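Local coordinates for extracellular invertase (Aspergillus kawachii, PDB 5XH8), which is a GH32 beta-fructofuranosidase with high transfructosylation activity, probably cleaving sucrose and passing the fructosyl group to sugar acceptors, at residues L199-R210 and E220-T230. Numbering follows the deposited sequence.
Sequences LHEKGPAQFLYR and EYLGQWWHEPT. With GOL (glycerol), chain F.
With CG turned anti to the carbonyl carbon (chi1 -65°) and the chain extended beyond it, Gln206 runs alongside the indole of Trp225 and sets its amide at the ring's edge. Trp225 NE1 donates to Gln206 OE1 across 2.8 Å, an almost straight bond (167°) that lies in the indole plane. Gln206 NE2 is hydrogen-bonded to Thr268 OG1, so both ends of this buried amide are held, and the indole N-H, which can only donate, sets which end is the oxygen. The edge of the next residue's ring, Trp226, comes up to the same amide, CE3 lying 3.9 Å from Gln206 NE2. Leu208 lays CD2 against Trp225 CB at 3.7 Å and rests CG near Leu222 CD1.

Further toward the turn, Arg210 and Glu220 both have extended side chains, and the guanidinium comes side-on to the carboxylate. Arg210 NE lies 2.9 Å from Glu220 OE1 in a salt bridge, while the more bent bond from Arg210 NH2 ends on that same oxygen. Both nitrogens reach OE1 from one face of the carboxylate, well out of its plane, and Leu222 CD2 lies over a face of the guanidinium. On the opposite face of the sheet from Gln206, Leu208 and Arg210, Tyr221 CD1 sits over the rim of one face of the Tyr209 ring, 3.7 Å from Tyr209 CZ, the two planes inclined at 49°.

At the far end, a classic bulge places Lys202 and Gly203 opposite Leu199, and Lys202 O receives Thr230 N at 2.9 Å. A glycerol molecule lies beside this turn, where Glu201 N donates to its O2. Antiparallel backbone bonds join the strands 203-211 and 219-227, the latter turning a corner at Trp225 and Trp226, as the closing hairpin of a four-stranded antiparallel blade in the GH32 beta-propeller.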
ATOM      1  N   LEU A 199       7.470 -13.827 -12.364  1.00 26.99           N
ATOM      2  CA  LEU A 199       7.027 -12.778 -13.265  1.00 26.76           C
ATOM      3  C   LEU A 199       6.294 -13.408 -14.440  1.00 26.75           C
ATOM      4  O   LEU A 199       6.736 -14.415 -14.991  1.00 28.17           O
ATOM      5  CB  LEU A 199       8.222 -11.949 -13.755  1.00 26.75           C
ATOM      6  CG  LEU A 199       8.951 -11.094 -12.738  1.00 28.53           C
ATOM      7  CD1 LEU A 199      10.217 -10.463 -13.341  1.00 30.64           C
ATOM      8  CD2 LEU A 199       8.040  -9.999 -12.197  1.00 29.04           C
ATOM      9  N   HIS A 200       5.162 -12.820 -14.800  1.00 27.56           N
ATOM     10  CA  HIS A 200       4.373 -13.289 -15.927  1.00 31.00           C
ATOM     11  C   HIS A 200       5.237 -13.255 -17.201  1.00 32.81           C
ATOM     12  O   HIS A 200       6.004 -12.312 -17.406  1.00 31.83           O
ATOM     13  CB  HIS A 200       3.129 -12.421 -16.116  1.00 29.21           C
ATOM     14  CG  HIS A 200       2.039 -12.701 -15.130  1.00 29.56           C
ATOM     15  ND1 HIS A 200       1.111 -13.697 -15.315  1.00 28.98           N
ATOM     16  CD2 HIS A 200       1.720 -12.107 -13.953  1.00 28.91           C
ATOM     17  CE1 HIS A 200       0.272 -13.715 -14.295  1.00 29.54           C
ATOM     18  NE2 HIS A 200       0.623 -12.765 -13.451  1.00 27.53           N
ATOM     19  N   GLU A 201       5.132 -14.307 -18.014  1.00 36.32           N
ATOM     20  CA  GLU A 201       5.921 -14.458 -19.257  1.00 39.11           C
ATOM     21  C   GLU A 201       7.428 -14.501 -19.067  1.00 38.60           C
ATOM     22  O   GLU A 201       8.148 -14.335 -20.038  1.00 40.93           O
ATOM     23  CB  GLU A 201       5.643 -13.322 -20.273  1.00 41.70           C
ATOM     24  CG  GLU A 201       4.239 -12.789 -20.345  1.00 48.81           C
ATOM     25  CD  GLU A 201       3.222 -13.873 -20.444  1.00 52.48           C
ATOM     26  OE1 GLU A 201       3.477 -14.875 -21.149  1.00 65.30           O
ATOM     27  OE2 GLU A 201       2.177 -13.722 -19.810  1.00 51.75           O
ATOM     28  N   LYS A 202       7.927 -14.677 -17.846  1.00 38.50           N
ATOM     29  CA  LYS A 202       9.351 -14.812 -17.642  1.00 36.21           C
ATOM     30  C   LYS A 202       9.621 -16.089 -16.869  1.00 36.53           C
ATOM     31  O   LYS A 202      10.317 -16.966 -17.383  1.00 33.27           O
ATOM     32  CB  LYS A 202       9.928 -13.595 -16.943  1.00 40.35           C
ATOM     33  CG  LYS A 202       9.758 -12.306 -17.725  1.00 48.57           C
ATOM     34  CD  LYS A 202      10.498 -11.167 -17.034  1.00 55.74           C
ATOM     35  CE  LYS A 202      10.017  -9.776 -17.457  1.00 63.57           C
ATOM     36  NZ  LYS A 202      11.051  -9.010 -18.213  1.00 67.51           N
ATOM     37  N   GLY A 203       9.082 -16.182 -15.642  1.00 32.88           N
ATOM     38  CA  GLY A 203       9.117 -17.405 -14.863  1.00 30.17           C
ATOM     39  C   GLY A 203       9.282 -17.172 -13.373  1.00 30.75           C
ATOM     40  O   GLY A 203       9.349 -16.021 -12.905  1.00 28.36           O
ATOM     41  N   PRO A 204       9.387 -18.269 -12.614  1.00 30.07           N
ATOM     42  CA  PRO A 204       9.514 -18.193 -11.160  1.00 30.44           C
ATOM     43  C   PRO A 204      10.772 -17.484 -10.667  1.00 30.68           C
ATOM     44  O   PRO A 204      11.798 -17.460 -11.375  1.00 30.58           O
ATOM     45  CB  PRO A 204       9.547 -19.669 -10.737  1.00 30.91           C
ATOM     46  CG  PRO A 204      10.029 -20.401 -11.947  1.00 30.02           C
ATOM     47  CD  PRO A 204       9.410 -19.664 -13.091  1.00 30.85           C
ATOM     48  N   ALA A 205      10.697 -16.937  -9.454  1.00 27.07           N
ATOM     49  CA  ALA A 205      11.809 -16.212  -8.866  1.00 26.06           C
ATOM     50  C   ALA A 205      11.702 -16.024  -7.364  1.00 26.03           C
ATOM     51  O   ALA A 205      10.608 -16.059  -6.793  1.00 26.69           O
ATOM     52  CB  ALA A 205      11.939 -14.842  -9.520  1.00 27.45           C
ATOM     53  N   GLN A 206      12.858 -15.824  -6.741  1.00 24.73           N
ATOM     54  CA  GLN A 206      12.963 -15.253  -5.431  1.00 26.82           C
ATOM     55  C   GLN A 206      13.488 -13.842  -5.567  1.00 28.50           C
ATOM     56  O   GLN A 206      14.561 -13.601  -6.183  1.00 28.08           O
ATOM     57  CB  GLN A 206      13.925 -16.050  -4.561  1.00 27.62           C
ATOM     58  CG  GLN A 206      13.453 -17.461  -4.257  1.00 28.73           C
ATOM     59  CD  GLN A 206      14.373 -18.179  -3.285  1.00 30.02           C
ATOM     60  OE1 GLN A 206      15.416 -17.657  -2.875  1.00 29.63           O
ATOM     61  NE2 GLN A 206      13.975 -19.374  -2.894  1.00 31.59           N
ATOM     62  N   PHE A 207      12.737 -12.912  -4.988  1.00 26.85           N
ATOM     63  CA  PHE A 207      13.114 -11.519  -4.919  1.00 25.74           C
ATOM     64  C   PHE A 207      13.833 -11.304  -3.599  1.00 25.45           C
ATOM     65  O   PHE A 207      13.270 -11.614  -2.542  1.00 24.66           O
ATOM     66  CB  PHE A 207      11.858 -10.646  -4.979  1.00 26.74           C
ATOM     67  CG  PHE A 207      10.997 -10.915  -6.175  1.00 26.11           C
ATOM     68  CD1 PHE A 207      11.290 -10.325  -7.410  1.00 26.82           C
ATOM     69  CD2 PHE A 207       9.920 -11.766  -6.086  1.00 25.45           C
ATOM     70  CE1 PHE A 207      10.501 -10.575  -8.517  1.00 25.08           C
ATOM     71  CE2 PHE A 207       9.127 -12.017  -7.182  1.00 25.02           C
ATOM     72  CZ  PHE A 207       9.422 -11.425  -8.402  1.00 25.40           C
ATOM     73  N   LEU A 208      15.054 -10.748  -3.651  1.00 24.79           N
ATOM     74  CA  LEU A 208      15.935 -10.639  -2.479  1.00 24.97           C
ATOM     75  C   LEU A 208      15.976  -9.205  -1.997  1.00 25.59           C
ATOM     76  O   LEU A 208      16.036  -8.285  -2.822  1.00 27.71           O
ATOM     77  CB  LEU A 208      17.357 -11.135  -2.820  1.00 27.17           C
ATOM     78  CG  LEU A 208      18.427 -11.090  -1.711  1.00 27.54           C
ATOM     79  CD1 LEU A 208      18.077 -12.037  -0.562  1.00 26.92           C
ATOM     80  CD2 LEU A 208      19.820 -11.410  -2.269  1.00 27.87           C
ATOM     81  N   TYR A 209      15.947  -9.027  -0.672  1.00 25.77           N
ATOM     82  CA  TYR A 209      16.024  -7.724  -0.027  1.00 25.87           C
ATOM     83  C   TYR A 209      16.952  -7.746   1.167  1.00 25.93           C
ATOM     84  O   TYR A 209      17.163  -8.787   1.775  1.00 25.88           O
ATOM     85  CB  TYR A 209      14.623  -7.276   0.492  1.00 25.67           C
ATOM     86  CG  TYR A 209      13.583  -7.079  -0.565  1.00 24.26           C
ATOM     87  CD1 TYR A 209      12.940  -8.167  -1.142  1.00 24.44           C
ATOM     88  CD2 TYR A 209      13.225  -5.807  -0.989  1.00 24.80           C
ATOM     89  CE1 TYR A 209      11.988  -7.990  -2.126  1.00 25.28           C
ATOM     90  CE2 TYR A 209      12.267  -5.623  -1.967  1.00 24.24           C
ATOM     91  CZ  TYR A 209      11.645  -6.727  -2.519  1.00 25.12           C
ATOM     92  OH  TYR A 209      10.716  -6.567  -3.500  1.00 27.86           O
ATOM     93  N   ARG A 210      17.458  -6.580   1.557  1.00 26.84           N
ATOM     94  CA  ARG A 210      18.142  -6.460   2.852  1.00 27.08           C
ATOM     95  C   ARG A 210      17.569  -5.305   3.619  1.00 26.37           C
ATOM     96  O   ARG A 210      17.097  -4.346   3.018  1.00 27.53           O
ATOM     97  CB  ARG A 210      19.654  -6.306   2.678  1.00 28.58           C
ATOM     98  CG  ARG A 210      20.141  -5.009   2.059  1.00 29.91           C
ATOM     99  CD  ARG A 210      21.671  -4.980   2.023  1.00 32.27           C
ATOM    100  NE  ARG A 210      22.117  -3.859   1.223  1.00 33.39           N
ATOM    101  CZ  ARG A 210      23.375  -3.610   0.845  1.00 34.61           C
ATOM    102  NH1 ARG A 210      24.388  -4.408   1.177  1.00 34.47           N
ATOM    103  NH2 ARG A 210      23.618  -2.528   0.120  1.00 34.01           N
ATOM    104  N   GLU A 220      15.795  -2.769   1.158  1.00 28.61           N
ATOM    105  CA  GLU A 220      16.462  -2.431  -0.084  1.00 27.95           C
ATOM    106  C   GLU A 220      16.399  -3.619  -1.017  1.00 25.96           C
ATOM    107  O   GLU A 220      16.785  -4.721  -0.643  1.00 26.89           O
ATOM    108  CB  GLU A 220      17.907  -2.044   0.212  1.00 29.98           C
ATOM    109  CG  GLU A 220      18.707  -1.680  -1.022  1.00 33.84           C
ATOM    110  CD  GLU A 220      20.134  -1.253  -0.695  1.00 35.63           C
ATOM    111  OE1 GLU A 220      20.629  -1.480   0.424  1.00 34.95           O
ATOM    112  OE2 GLU A 220      20.754  -0.666  -1.580  1.00 43.89           O
ATOM    113  N   TYR A 221      15.935  -3.399  -2.239  1.00 25.23           N
ATOM    114  CA  TYR A 221      15.805  -4.463  -3.218  1.00 26.60           C
ATOM    115  C   TYR A 221      17.173  -4.820  -3.815  1.00 29.29           C
ATOM    116  O   TYR A 221      17.900  -3.929  -4.253  1.00 29.42           O
ATOM    117  CB  TYR A 221      14.852  -4.041  -4.334  1.00 26.55           C
ATOM    118  CG  TYR A 221      14.638  -5.105  -5.396  1.00 27.02           C
ATOM    119  CD1 TYR A 221      14.274  -6.413  -5.048  1.00 27.33           C
ATOM    120  CD2 TYR A 221      14.791  -4.804  -6.750  1.00 26.78           C
ATOM    121  CE1 TYR A 221      14.076  -7.383  -6.031  1.00 28.02           C
ATOM    122  CE2 TYR A 221      14.594  -5.765  -7.733  1.00 27.31           C
ATOM    123  CZ  TYR A 221      14.228  -7.049  -7.369  1.00 28.72           C
ATOM    124  OH  TYR A 221      14.058  -7.999  -8.357  1.00 29.31           O
ATOM    125  N   LEU A 222      17.504  -6.110  -3.837  1.00 28.30           N
ATOM    126  CA  LEU A 222      18.791  -6.602  -4.345  1.00 28.88           C
ATOM    127  C   LEU A 222      18.679  -7.454  -5.595  1.00 30.23           C
ATOM    128  O   LEU A 222      19.665  -8.076  -6.030  1.00 31.81           O
ATOM    129  CB  LEU A 222      19.491  -7.397  -3.260  1.00 28.90           C
ATOM    130  CG  LEU A 222      19.811  -6.605  -2.000  1.00 28.68           C
ATOM    131  CD1 LEU A 222      20.304  -7.548  -0.934  1.00 29.21           C
ATOM    132  CD2 LEU A 222      20.833  -5.492  -2.265  1.00 30.60           C
ATOM    133  N   GLY A 223      17.494  -7.487  -6.186  1.00 28.87           N
ATOM    134  CA  GLY A 223      17.288  -8.169  -7.465  1.00 30.84           C
ATOM    135  C   GLY A 223      16.687  -9.546  -7.318  1.00 31.73           C
ATOM    136  O   GLY A 223      16.563 -10.079  -6.201  1.00 30.14           O
ATOM    137  N   GLN A 224      16.337 -10.129  -8.458  1.00 29.89           N
ATOM    138  CA  GLN A 224      15.950 -11.526  -8.508  1.00 31.06           C
ATOM    139  C   GLN A 224      17.172 -12.421  -8.364  1.00 32.74           C
ATOM    140  O   GLN A 224      17.701 -12.909  -9.363  1.00 33.14           O
ATOM    141  CB  GLN A 224      15.261 -11.840  -9.823  1.00 31.67           C
ATOM    142  CG  GLN A 224      13.947 -11.107  -9.968  1.00 32.83           C
ATOM    143  CD  GLN A 224      13.435 -11.170 -11.361  1.00 32.62           C
ATOM    144  OE1 GLN A 224      13.481 -10.170 -12.091  1.00 37.23           O
ATOM    145  NE2 GLN A 224      12.930 -12.329 -11.754  1.00 31.42           N
ATOM    146  N   TRP A 225      17.606 -12.650  -7.131  1.00 29.93           N
ATOM    147  CA  TRP A 225      18.859 -13.360  -6.909  1.00 29.74           C
ATOM    148  C   TRP A 225      18.814 -14.794  -7.472  1.00 31.00           C
ATOM    149  O   TRP A 225      19.850 -15.353  -7.770  1.00 30.09           O
ATOM    150  CB  TRP A 225      19.287 -13.294  -5.428  1.00 28.78           C
ATOM    151  CG  TRP A 225      18.793 -14.391  -4.567  1.00 28.49           C
ATOM    152  CD1 TRP A 225      17.508 -14.867  -4.482  1.00 30.22           C
ATOM    153  CD2 TRP A 225      19.563 -15.167  -3.665  1.00 29.61           C
ATOM    154  NE1 TRP A 225      17.438 -15.911  -3.592  1.00 28.75           N
ATOM    155  CE2 TRP A 225      18.684 -16.115  -3.065  1.00 29.78           C
ATOM    156  CE3 TRP A 225      20.918 -15.181  -3.307  1.00 29.73           C
ATOM    157  CZ2 TRP A 225      19.125 -17.058  -2.123  1.00 29.55           C
ATOM    158  CZ3 TRP A 225      21.348 -16.106  -2.353  1.00 29.79           C
ATOM    159  CH2 TRP A 225      20.454 -17.035  -1.776  1.00 29.99           C
ATOM    160  N   TRP A 226      17.618 -15.378  -7.599  1.00 31.46           N
ATOM    161  CA  TRP A 226      17.433 -16.647  -8.282  1.00 31.37           C
ATOM    162  C   TRP A 226      16.145 -16.570  -9.083  1.00 32.44           C
ATOM    163  O   TRP A 226      15.082 -16.199  -8.544  1.00 31.28           O
ATOM    164  CB  TRP A 226      17.376 -17.822  -7.280  1.00 31.77           C
ATOM    165  CG  TRP A 226      17.182 -19.173  -7.929  1.00 31.77           C
ATOM    166  CD1 TRP A 226      17.705 -19.596  -9.135  1.00 30.46           C
ATOM    167  CD2 TRP A 226      16.454 -20.289  -7.403  1.00 30.48           C
ATOM    168  NE1 TRP A 226      17.307 -20.879  -9.401  1.00 30.58           N
ATOM    169  CE2 TRP A 226      16.548 -21.339  -8.359  1.00 30.46           C
ATOM    170  CE3 TRP A 226      15.727 -20.507  -6.224  1.00 31.18           C
ATOM    171  CZ2 TRP A 226      15.934 -22.583  -8.175  1.00 30.37           C
ATOM    172  CZ3 TRP A 226      15.097 -21.742  -6.043  1.00 31.55           C
ATOM    173  CH2 TRP A 226      15.219 -22.772  -7.019  1.00 32.85           C
ATOM    174  N   HIS A 227      16.238 -16.879 -10.373  1.00 30.67           N
ATOM    175  CA  HIS A 227      15.079 -16.948 -11.228  1.00 33.02           C
ATOM    176  C   HIS A 227      15.330 -17.980 -12.320  1.00 33.03           C
ATOM    177  O   HIS A 227      16.463 -18.260 -12.647  1.00 35.22           O
ATOM    178  CB  HIS A 227      14.767 -15.558 -11.816  1.00 35.49           C
ATOM    179  CG  HIS A 227      15.854 -15.025 -12.698  1.00 38.03           C
ATOM    180  ND1 HIS A 227      15.871 -15.229 -14.062  1.00 38.19           N
ATOM    181  CD2 HIS A 227      16.988 -14.345 -12.404  1.00 39.28           C
ATOM    182  CE1 HIS A 227      16.954 -14.676 -14.572  1.00 38.17           C
ATOM    183  NE2 HIS A 227      17.655 -14.142 -13.587  1.00 39.78           N
ATOM    184  N   GLU A 228      14.266 -18.565 -12.851  1.00 33.48           N
ATOM    185  CA  GLU A 228      14.364 -19.590 -13.881  1.00 31.16           C
ATOM    186  C   GLU A 228      13.285 -19.327 -14.904  1.00 31.86           C
ATOM    187  O   GLU A 228      12.248 -18.737 -14.569  1.00 32.42           O
ATOM    188  CB  GLU A 228      14.150 -20.982 -13.287  1.00 30.83           C
ATOM    189  CG  GLU A 228      15.155 -21.396 -12.235  1.00 30.10           C
ATOM    190  CD  GLU A 228      16.536 -21.701 -12.791  1.00 31.90           C
ATOM    191  OE1 GLU A 228      16.699 -21.766 -14.023  1.00 30.22           O
ATOM    192  OE2 GLU A 228      17.456 -21.860 -11.968  1.00 32.70           O
ATOM    193  N   PRO A 229      13.508 -19.756 -16.165  1.00 31.53           N
ATOM    194  CA  PRO A 229      12.477 -19.614 -17.192  1.00 31.80           C
ATOM    195  C   PRO A 229      11.223 -20.413 -16.868  1.00 32.62           C
ATOM    196  O   PRO A 229      11.314 -21.496 -16.271  1.00 31.85           O
ATOM    197  CB  PRO A 229      13.137 -20.212 -18.460  1.00 31.40           C
ATOM    198  CG  PRO A 229      14.591 -20.139 -18.202  1.00 33.08           C
ATOM    199  CD  PRO A 229      14.755 -20.323 -16.714  1.00 32.38           C
ATOM    200  N   THR A 230      10.075 -19.887 -17.280  1.00 32.14           N
ATOM    201  CA  THR A 230       8.780 -20.522 -17.044  1.00 33.57           C
ATOM    202  C   THR A 230       8.762 -22.013 -17.380  1.00 35.69           C
ATOM    203  O   THR A 230       9.021 -22.410 -18.512  1.00 36.63           O
ATOM    204  CB  THR A 230       7.678 -19.835 -17.868  1.00 33.43           C
ATOM    205  OG1 THR A 230       7.698 -18.436 -17.608  1.00 35.22           O
ATOM    206  CG2 THR A 230       6.327 -20.373 -17.524  1.00 34.14           C
TER
HETATM  207  C1  GOL F 705       3.813 -17.613 -16.872  1.00 59.20           C
HETATM  208  O1  GOL F 705       4.882 -17.426 -15.907  1.00 61.58           O
HETATM  209  C2  GOL F 705       2.516 -16.868 -16.505  1.00 57.62           C
HETATM  210  O2  GOL F 705       2.316 -15.699 -17.322  1.00 59.27           O
HETATM  211  C3  GOL F 705       1.263 -17.721 -16.707  1.00 57.78           C
HETATM  212  O3  GOL F 705       0.081 -16.933 -16.434  1.00 57.17           O
HETATM  213  O   HOH W   1      11.332 -14.037 -13.427  1.00 33.04           O